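Local structure of Wss1p (Saccharomyces cerevisiae FostersO, 5XBN) at residues E42-L47 and R93-T98; N62-T67 and D134-R139. The protein cleaves DNA-binding proteins as a DNA-dependent, probably zinc-dependent metalloendopeptidase and takes part in the repair of toxic DNA-protein cross-links. All blocks are in the same frame, centred on the assembly; numbering follows the deposited sequence.

Interaction 1 of 2, residues E42-L47 and R93-T98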
loop_
_atom_site.group_PDB
_atom_site.type_symbol
_atom_site.label_atom_id
_atom_site.label_comp_id
_atom_site.label_asym_id
_atom_site.label_seq_id
_atom_site.Cartn_x
_atom_site.Cartn_y
_atom_site.Cartn_z
ATOM N N GLU A 42 -3.917 4.958 16.174
ATOM C CA GLU A 42 -3.529 6.294 15.751
ATOM C C GLU A 42 -2.234 6.210 14.952
ATOM O O GLU A 42 -2.106 6.837 13.904
ATOM C CB GLU A 42 -3.353 7.229 16.956
ATOM C CG GLU A 42 -4.608 7.420 17.805
ATOM C CD GLU A 42 -4.865 6.285 18.798
ATOM O OE1 GLU A 42 -3.973 5.428 19.000
ATOM O OE2 GLU A 42 -5.970 6.251 19.383
ATOM N N ASP A 43 -1.282 5.430 15.460
ATOM C CA ASP A 43 -0.031 5.161 14.756
ATOM C C ASP A 43 -0.304 4.502 13.420
ATOM O O ASP A 43 0.314 4.853 12.413
ATOM C CB ASP A 43 0.890 4.259 15.577
ATOM C CG ASP A 43 1.584 4.998 16.699
ATOM O OD1 ASP A 43 1.476 6.237 16.733
ATOM O OD2 ASP A 43 2.249 4.338 17.530
ATOM N N ALA A 44 -1.235 3.552 13.423
ATOM C CA ALA A 44 -1.548 2.784 12.221
ATOM C C ALA A 44 -2.123 3.699 11.152
ATOM O O ALA A 44 -1.800 3.561 9.963
ATOM C CB ALA A 44 -2.525 1.642 12.538
ATOM N N LEU A 45 -2.985 4.624 11.563
ATOM C CA LEU A 45 -3.587 5.554 10.615
ATOM C C LEU A 45 -2.546 6.497 10.005
ATOM O O LEU A 45 -2.573 6.774 8.797
ATOM C CB LEU A 45 -4.705 6.359 11.291
ATOM C CG LEU A 45 -5.513 7.266 10.367
ATOM C CD1 LEU A 45 -6.185 6.445 9.264
ATOM C CD2 LEU A 45 -6.541 8.089 11.144
ATOM N N ASN A 46 -1.624 6.987 10.830
ATOM C CA ASN A 46 -0.559 7.835 10.309
ATOM C C ASN A 46 0.275 7.062 9.294
ATOM O O ASN A 46 0.668 7.603 8.260
ATOM C CB ASN A 46 0.339 8.364 11.439
ATOM C CG ASN A 46 1.555 9.121 10.918
ATOM O OD1 ASN A 46 2.657 8.565 10.829
ATOM N ND2 ASN A 46 1.360 10.390 10.565
ATOM N N LEU A 47 0.508 5.787 9.587
ATOM C CA LEU A 47 1.331 4.930 8.746
ATOM C C LEU A 47 0.697 4.716 7.372
ATOM O O LEU A 47 1.356 4.894 6.353
ATOM C CB LEU A 47 1.571 3.595 9.444
ATOM C CG LEU A 47 2.421 2.533 8.750
ATOM C CD1 LEU A 47 3.765 3.104 8.318
ATOM C CD2 LEU A 47 2.613 1.362 9.695
ATOM N N ARG A 93 -1.670 -5.455 5.107
ATOM C CA ARG A 93 -1.275 -5.828 6.462
ATOM C C ARG A 93 -0.244 -4.827 6.957
ATOM O O ARG A 93 0.775 -4.621 6.300
ATOM C CB ARG A 93 -0.698 -7.242 6.502
ATOM C CG ARG A 93 -0.280 -7.665 7.912
ATOM C CD ARG A 93 0.519 -8.967 7.879
ATOM N NE ARG A 93 -0.295 -10.137 7.545
ATOM C CZ ARG A 93 -1.017 -10.824 8.422
ATOM N NH1 ARG A 93 -1.045 -10.457 9.697
ATOM N NH2 ARG A 93 -1.709 -11.882 8.028
ATOM N N LEU A 94 -0.518 -4.194 8.097
ATOM C CA LEU A 94 0.391 -3.204 8.676
ATOM C C LEU A 94 1.174 -3.761 9.859
ATOM O O LEU A 94 2.197 -3.210 10.251
ATOM C CB LEU A 94 -0.381 -1.970 9.150
ATOM C CG LEU A 94 -1.200 -1.183 8.130
ATOM C CD1 LEU A 94 -1.829 0.011 8.822
ATOM C CD2 LEU A 94 -0.343 -0.734 6.954
ATOM N N ARG A 95 0.675 -4.851 10.424
ATOM C CA ARG A 95 1.187 -5.367 11.691
ATOM C C ARG A 95 1.806 -6.754 11.560
ATOM O O ARG A 95 1.352 -7.562 10.756
ATOM C CB ARG A 95 0.053 -5.404 12.716
ATOM C CG ARG A 95 -0.531 -4.047 13.032
ATOM C CD ARG A 95 -1.866 -4.192 13.732
ATOM N NE ARG A 95 -2.519 -2.902 13.887
ATOM C CZ ARG A 95 -2.325 -2.094 14.924
ATOM N NH1 ARG A 95 -1.498 -2.459 15.902
ATOM N NH2 ARG A 95 -2.954 -0.928 14.981
ATOM N N CYS A 96 2.829 -7.034 12.367
ATOM C CA CYS A 96 3.446 -8.365 12.390
ATOM C C CYS A 96 2.428 -9.457 12.715
ATOM O O CYS A 96 1.612 -9.312 13.630
ATOM C CB CYS A 96 4.598 -8.406 13.403
ATOM S SG CYS A 96 6.171 -7.803 12.749
ATOM N N SER A 97 2.483 -10.550 11.960
ATOM C CA SER A 97 1.465 -11.592 12.045
ATOM C C SER A 97 1.605 -12.448 13.301
ATOM O O SER A 97 0.720 -13.242 13.612
ATOM C CB SER A 97 1.515 -12.484 10.804
ATOM O OG SER A 97 2.776 -13.119 10.682
ATOM N N THR A 98 2.717 -12.288 14.014
ATOM C CA THR A 98 2.920 -12.987 15.281
ATOM C C THR A 98 2.950 -12.031 16.469
ATOM O O THR A 98 3.259 -12.440 17.590
ATOM C CB THR A 98 4.232 -13.809 15.291
ATOM O OG1 THR A 98 5.349 -12.939 15.070
ATOM C CG2 THR A 98 4.202 -14.894 14.227
#
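Leu94 and Arg95 reach Ala44 through the same first torsion: in both, CG is turned to stand next to the residue's own N (chi1 -59° and -62°). The next torsion of Leu94, near 180°, carries CD1 out to the helix, where it sits 3.7 Å from Ala44 O and 4.1 Å from Ala44 CB, one methyl meeting carbonyl and side chain alike. Arg95 starts out pointing past the helix, but its chain runs extended from CG to NE and brings the guanidinium back to it. There NH2 lies 3.6 Å from Ala44 CB, the methyl approaching the flat group obliquely. Ala44 thus offers one small methyl to two longer side chains, and its CA and that of Leu94, 7.2 Å apart, are the closest pair of CA atoms between 42-47 and 93-98. Leu47, one turn further along helix 41-54, also turns its side chain toward 93-98, though its CD2, 4.5 Å from Leu94 CB, is at the limit of contact.

The contact seats helix 41-54 against the mixed sheet of the WLM metalloprotease domain, with the Leu94 side chain about 11 Å from that of Glu116, the probable active-site residue. Helix 106-118 continues the apolar layer, with Ile109 touching both Leu47 and Leu94. Glu71 on strand 66-72 touches Ala44 and Leu94, and its OE2 forms a salt bridge with Arg95 NE; Arg95 NH1 bonds to the carbonyls of Pro39 and Glu100.

No hydrogen bond crosses between 42-47 and 93-98, so the helix rests against the end of strand 89-96 by van der Waals contact. These partners of the buried arginine probably offset the cost of burying its charge and hold the guanidinium in place while NH2 packs against the alanine methyl.

Interaction 2 of 2, residues N62-T67 and D134-R139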
loop_
_atom_site.group_PDB
_atom_site.type_symbol
_atom_site.label_atom_id
_atom_site.label_comp_id
_atom_site.label_asym_id
_atom_site.label_seq_id
_atom_site.Cartn_x
_atom_site.Cartn_y
_atom_site.Cartn_z
ATOM N N ASN A 62 1.356 6.807 -13.402
ATOM C CA ASN A 62 0.823 5.593 -13.995
ATOM C C ASN A 62 -0.697 5.602 -14.181
ATOM O O ASN A 62 -1.280 4.599 -14.593
ATOM C CB ASN A 62 1.241 4.385 -13.155
ATOM C CG ASN A 62 2.715 4.090 -13.284
ATOM O OD1 ASN A 62 3.128 3.417 -14.223
ATOM N ND2 ASN A 62 3.528 4.612 -12.358
ATOM N N HIS A 63 -1.318 6.737 -13.881
ATOM C CA HIS A 63 -2.773 6.884 -13.973
ATOM C C HIS A 63 -3.513 5.870 -13.109
ATOM O O HIS A 63 -4.598 5.416 -13.471
ATOM C CB HIS A 63 -3.231 6.767 -15.434
ATOM C CG HIS A 63 -2.358 7.516 -16.390
ATOM N ND1 HIS A 63 -2.126 8.871 -16.279
ATOM C CD2 HIS A 63 -1.649 7.101 -17.467
ATOM C CE1 HIS A 63 -1.312 9.259 -17.245
ATOM N NE2 HIS A 63 -1.010 8.205 -17.983
ATOM N N PHE A 64 -2.935 5.533 -11.955
ATOM C CA PHE A 64 -3.558 4.620 -11.011
ATOM C C PHE A 64 -4.558 5.357 -10.140
ATOM O O PHE A 64 -4.281 6.470 -9.671
ATOM C CB PHE A 64 -2.522 3.969 -10.087
ATOM C CG PHE A 64 -1.615 2.967 -10.755
ATOM C CD1 PHE A 64 -2.003 2.272 -11.895
ATOM C CD2 PHE A 64 -0.361 2.704 -10.208
ATOM C CE1 PHE A 64 -1.144 1.343 -12.476
ATOM C CE2 PHE A 64 0.489 1.781 -10.779
ATOM C CZ PHE A 64 0.101 1.099 -11.910
ATOM N N LYS A 65 -5.699 4.714 -9.904
ATOM C CA LYS A 65 -6.709 5.198 -8.948
ATOM C C LYS A 65 -7.070 4.084 -7.977
ATOM O O LYS A 65 -7.167 2.930 -8.382
ATOM C CB LYS A 65 -7.972 5.669 -9.672
ATOM C CG LYS A 65 -7.769 6.891 -10.566
ATOM C CD LYS A 65 -7.512 8.147 -9.739
ATOM C CE LYS A 65 -7.455 9.384 -10.631
ATOM N NZ LYS A 65 -7.267 10.625 -9.826
ATOM N N VAL A 66 -7.256 4.434 -6.704
ATOM C CA VAL A 66 -7.737 3.487 -5.688
ATOM C C VAL A 66 -8.887 4.146 -4.925
ATOM O O VAL A 66 -8.788 5.308 -4.561
ATOM C CB VAL A 66 -6.629 3.070 -4.699
ATOM C CG1 VAL A 66 -7.200 2.216 -3.546
ATOM C CG2 VAL A 66 -5.524 2.303 -5.420
ATOM N N THR A 67 -9.982 3.426 -4.699
ATOM C CA THR A 67 -11.081 4.030 -3.962
ATOM C C THR A 67 -10.808 3.934 -2.466
ATOM O O THR A 67 -10.761 4.952 -1.780
ATOM C CB THR A 67 -12.429 3.386 -4.317
ATOM O OG1 THR A 67 -12.658 3.548 -5.730
ATOM C CG2 THR A 67 -13.555 4.057 -3.550
ATOM N N ASP A 134 8.588 -4.616 -11.018
ATOM C CA ASP A 134 9.991 -4.223 -10.997
ATOM C C ASP A 134 10.185 -2.761 -11.415
ATOM O O ASP A 134 10.951 -2.030 -10.778
ATOM C CB ASP A 134 10.793 -5.154 -11.896
ATOM C CG ASP A 134 12.213 -4.703 -12.051
ATOM O OD1 ASP A 134 13.005 -4.922 -11.109
ATOM O OD2 ASP A 134 12.519 -4.117 -13.103
ATOM N N GLU A 135 9.475 -2.315 -12.454
ATOM C CA GLU A 135 9.525 -0.904 -12.841
ATOM C C GLU A 135 8.999 0.016 -11.742
ATOM O O GLU A 135 9.565 1.087 -11.505
ATOM C CB GLU A 135 8.731 -0.638 -14.124
ATOM C CG GLU A 135 9.323 -1.277 -15.382
ATOM C CD GLU A 135 10.703 -0.734 -15.718
ATOM O OE1 GLU A 135 10.914 0.500 -15.602
ATOM O OE2 GLU A 135 11.580 -1.542 -16.103
ATOM N N LEU A 136 7.916 -0.387 -11.076
ATOM C CA LEU A 136 7.343 0.473 -10.035
ATOM C C LEU A 136 8.265 0.604 -8.840
ATOM O O LEU A 136 8.456 1.700 -8.299
ATOM C CB LEU A 136 5.983 -0.061 -9.585
ATOM C CG LEU A 136 4.921 -0.039 -10.682
ATOM C CD1 LEU A 136 3.630 -0.671 -10.165
ATOM C CD2 LEU A 136 4.663 1.369 -11.203
ATOM N N ILE A 137 8.821 -0.521 -8.412
ATOM C CA ILE A 137 9.737 -0.534 -7.274
ATOM C C ILE A 137 10.933 0.358 -7.562
ATOM O O ILE A 137 11.333 1.159 -6.717
ATOM C CB ILE A 137 10.208 -1.967 -6.952
ATOM C CG1 ILE A 137 9.051 -2.753 -6.336
ATOM C CG2 ILE A 137 11.430 -1.968 -6.004
ATOM C CD1 ILE A 137 9.307 -4.250 -6.261
ATOM N N GLY A 138 11.483 0.236 -8.763
ATOM C CA GLY A 138 12.619 1.053 -9.160
ATOM C C GLY A 138 12.297 2.535 -9.163
ATOM O O GLY A 138 13.047 3.367 -8.631
ATOM N N ARG A 139 11.156 2.869 -9.750
ATOM C CA ARG A 139 10.767 4.255 -9.902
ATOM C C ARG A 139 10.401 4.875 -8.558
ATOM O O ARG A 139 10.736 6.032 -8.302
ATOM C CB ARG A 139 9.600 4.356 -10.875
ATOM C CG ARG A 139 9.068 5.739 -11.064
ATOM C CD ARG A 139 10.136 6.695 -11.527
ATOM N NE ARG A 139 9.544 7.994 -11.789
ATOM C CZ ARG A 139 10.225 9.126 -11.851
ATOM N NH1 ARG A 139 11.542 9.119 -11.677
ATOM N NH2 ARG A 139 9.585 10.265 -12.078
#
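The Phe64 ring has Asn62 CB over the centre of one face, 3.5 Å above the plane, while Leu136 of helix 127-145 comes to its edge: CD1 lies near the ring plane, 4.0 Å from Phe64 CE2. The other branch of the leucine, CD2, meets the flat amide of Asn62, standing 3.6 Å from ND2 and 3.9 Å from CG. Leu136 therefore forks between the two residues, one methyl for the ring and one for the amide. With chi1 at -64°, the leucine reaches out from its helix to meet the incoming ring.

The fold of 62-67 brings ring and amide together. His63, with positive phi, closes helix 56-62 in a Schellman motif, and the chain then leads Phe64 back beneath Asn62. Around them, Met59 and Leu117 touch Phe64, and Thr118 of helix 106-118 touches Leu136. The zinc site is near: the Leu136 side chain is about 8 Å from that of zinc ligand His115.

The Asn62 amide is bonded at both ends, OD1 to Lys132 NZ and ND2 to Leu58 O, which should fix its rotation. With no hydrogen bond between 62-67 and 134-139, the direct join is van der Waals contact, a methyl at the ring edge and a methyl against the amide; polar links between helices 56-62 and 127-145 include the Asn62-Lys132 bond and the Arg139-Glu61 salt bridge.

How the interactions relate
The centres of interactions 1 and 2 lie 22 Å apart, on opposite sides of the chain's centre, and their nearest atoms are about 12 Å from each other. Along the chain the segments alternate: 42-47, 62-67, 93-98, 134-139. The mixed sheet relates them, since interaction 1 uses strand 89-96 and interaction 2 reaches its neighbour, strand 66-72. Helix 106-118, which carries zinc ligand His115 and the probable active-site Glu116 and leads directly into His119, the second histidine of HExxH, borders interaction 1 with its first half and interaction 2 with its last turn. Helices 41-54 and 127-145 are thereby packed into one metalloprotease core.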